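DNA ligase (PDB 3GDE) probably seals nicks in double-stranded DNA during replication, recombination and repair, using ATP to join a 3'-hydroxyl to a 5'-phosphate. Local coordinates at residues Gly295-Gly300 and Ile342-Gly347. Residues are numbered along the deposited sequence; the frame is centred on the assembly and turned at random.
Sequences GVILDG and ILYHDG
I297 and Y344 face each other as a hydrogen-bonded antiparallel pair, and the closest apolar side-chain contact falls here: CD1 of I297 presses on CB of Y344 at 3.4 Å. I297 N donates to Y344 O, while I297 O accepts L343 N at 2.8 Å in a nearly straight bond (175°) and Y344 N in a weak one. L343 and Y344 thus both face I297, a classic beta bulge. The Y344 ring runs along its strand toward G295, its chi1 of -170° setting CG opposite the backbone N, and its edge meets G295 O, 3.5 Å from CD1. On the other face of the sheet, I342 lays CG1 3.7 Å from CD2 of L298, and its CD1 reaches CG1 of V296. Packing thins toward exposed D346, whose backbone N still donates to G295 O (3.0 Å); the partly exposed H345 ring only brushes V296 CG1 with its edge, 4.1 Å away at CD2. At the buried end, D299 sets its carboxylate carbon CG beside CD2 of L343, while OD2 forms a salt bridge with R257, a predicted ATP-binding residue, consistent with a place beside the nucleotide pocket of the adenylation domain. Strand 256-262 flanks 296-306 through backbone bonds, and helix 354-364 packs on L298, I342 and H345.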
loop_
_atom_site.group_PDB
_atom_site.type_symbol
_atom_site.label_atom_id
_atom_site.label_comp_id
_atom_site.label_asym_id
_atom_site.label_seq_id
_atom_site.Cartn_x
_atom_site.Cartn_y
_atom_site.Cartn_z
ATOM N N GLY A 295 16.663 -15.429 -14.972
ATOM C CA GLY A 295 16.784 -14.134 -15.658
ATOM C C GLY A 295 15.455 -13.526 -16.072
ATOM O O GLY A 295 15.380 -12.818 -17.077
ATOM N N VAL A 296 14.404 -13.811 -15.304
ATOM C CA VAL A 296 13.057 -13.323 -15.622
ATOM C C VAL A 296 12.365 -12.601 -14.464
ATOM O O VAL A 296 12.736 -12.747 -13.286
ATOM C CB VAL A 296 12.104 -14.447 -16.178
ATOM C CG1 VAL A 296 12.673 -15.090 -17.431
ATOM C CG2 VAL A 296 11.815 -15.498 -15.123
ATOM N N ILE A 297 11.359 -11.808 -14.824
ATOM C CA ILE A 297 10.413 -11.267 -13.862
ATOM C C ILE A 297 9.031 -11.564 -14.421
ATOM O O ILE A 297 8.673 -11.117 -15.511
ATOM C CB ILE A 297 10.615 -9.759 -13.609
ATOM C CG1 ILE A 297 11.949 -9.534 -12.916
ATOM C CG2 ILE A 297 9.455 -9.192 -12.764
ATOM C CD1 ILE A 297 12.506 -8.158 -13.090
ATOM N N LEU A 298 8.278 -12.353 -13.666
ATOM C CA LEU A 298 6.989 -12.862 -14.127
ATOM C C LEU A 298 5.828 -12.290 -13.330
ATOM O O LEU A 298 5.946 -12.092 -12.122
ATOM C CB LEU A 298 6.956 -14.395 -14.010
ATOM C CG LEU A 298 8.025 -15.225 -14.723
ATOM C CD1 LEU A 298 7.786 -16.707 -14.478
ATOM C CD2 LEU A 298 8.063 -14.936 -16.214
ATOM N N ASP A 299 4.717 -12.053 -14.022
ATOM C CA ASP A 299 3.429 -11.762 -13.402
ATOM C C ASP A 299 2.581 -13.031 -13.312
ATOM O O ASP A 299 2.385 -13.727 -14.305
ATOM C CB ASP A 299 2.671 -10.707 -14.216
ATOM C CG ASP A 299 2.623 -9.342 -13.537
ATOM O OD1 ASP A 299 3.515 -9.015 -12.697
ATOM O OD2 ASP A 299 1.671 -8.588 -13.857
ATOM N N GLY A 300 2.061 -13.312 -12.120
ATOM C CA GLY A 300 1.270 -14.511 -11.899
ATOM C C GLY A 300 0.176 -14.441 -10.844
ATOM O O GLY A 300 0.010 -13.449 -10.139
ATOM N N ILE A 342 5.162 -11.620 -18.461
ATOM C CA ILE A 342 6.602 -11.530 -18.242
ATOM C C ILE A 342 7.035 -10.086 -18.528
ATOM O O ILE A 342 6.637 -9.496 -19.535
ATOM C CB ILE A 342 7.365 -12.583 -19.114
ATOM C CG1 ILE A 342 8.889 -12.493 -18.917
ATOM C CG2 ILE A 342 6.937 -12.495 -20.608
ATOM C CD1 ILE A 342 9.646 -13.674 -19.497
ATOM N N LEU A 343 7.817 -9.508 -17.620
ATOM C CA LEU A 343 8.168 -8.085 -17.702
ATOM C C LEU A 343 9.650 -7.938 -18.012
ATOM O O LEU A 343 10.107 -6.913 -18.521
ATOM C CB LEU A 343 7.845 -7.341 -16.396
ATOM C CG LEU A 343 6.652 -7.660 -15.469
ATOM C CD1 LEU A 343 6.337 -6.440 -14.592
ATOM C CD2 LEU A 343 5.397 -8.131 -16.184
ATOM N N TYR A 344 10.390 -8.990 -17.694
ATOM C CA TYR A 344 11.825 -8.993 -17.823
ATOM C C TYR A 344 12.269 -10.362 -18.290
ATOM O O TYR A 344 11.888 -11.380 -17.722
ATOM C CB TYR A 344 12.456 -8.658 -16.482
ATOM C CG TYR A 344 13.938 -8.403 -16.527
ATOM C CD1 TYR A 344 14.850 -9.462 -16.474
ATOM C CD2 TYR A 344 14.437 -7.096 -16.607
ATOM C CE1 TYR A 344 16.223 -9.232 -16.508
ATOM C CE2 TYR A 344 15.820 -6.850 -16.628
ATOM C CZ TYR A 344 16.699 -7.927 -16.581
ATOM O OH TYR A 344 18.054 -7.708 -16.613
ATOM N N HIS A 345 13.065 -10.366 -19.346
ATOM C CA HIS A 345 13.634 -11.583 -19.898
ATOM C C HIS A 345 14.990 -11.187 -20.459
ATOM O O HIS A 345 15.102 -10.754 -21.615
ATOM C CB HIS A 345 12.714 -12.159 -20.972
ATOM C CG HIS A 345 13.305 -13.310 -21.723
ATOM N ND1 HIS A 345 13.952 -13.156 -22.930
ATOM C CD2 HIS A 345 13.348 -14.632 -21.436
ATOM C CE1 HIS A 345 14.368 -14.336 -23.356
ATOM N NE2 HIS A 345 14.014 -15.249 -22.468
ATOM N N ASP A 346 16.003 -11.313 -19.603
ATOM C CA ASP A 346 17.326 -10.709 -19.807
ATOM C C ASP A 346 17.241 -9.306 -20.430
ATOM O O ASP A 346 17.724 -9.048 -21.540
ATOM C CB ASP A 346 18.255 -11.663 -20.570
ATOM C CG ASP A 346 18.570 -12.916 -19.765
ATOM O OD1 ASP A 346 19.094 -12.777 -18.630
ATOM O OD2 ASP A 346 18.283 -14.035 -20.257
ATOM N N GLY A 347 16.612 -8.410 -19.674
ATOM C CA GLY A 347 16.292 -7.068 -20.132
ATOM C C GLY A 347 14.789 -6.853 -20.114
ATOM O O GLY A 347 14.011 -7.806 -20.239
#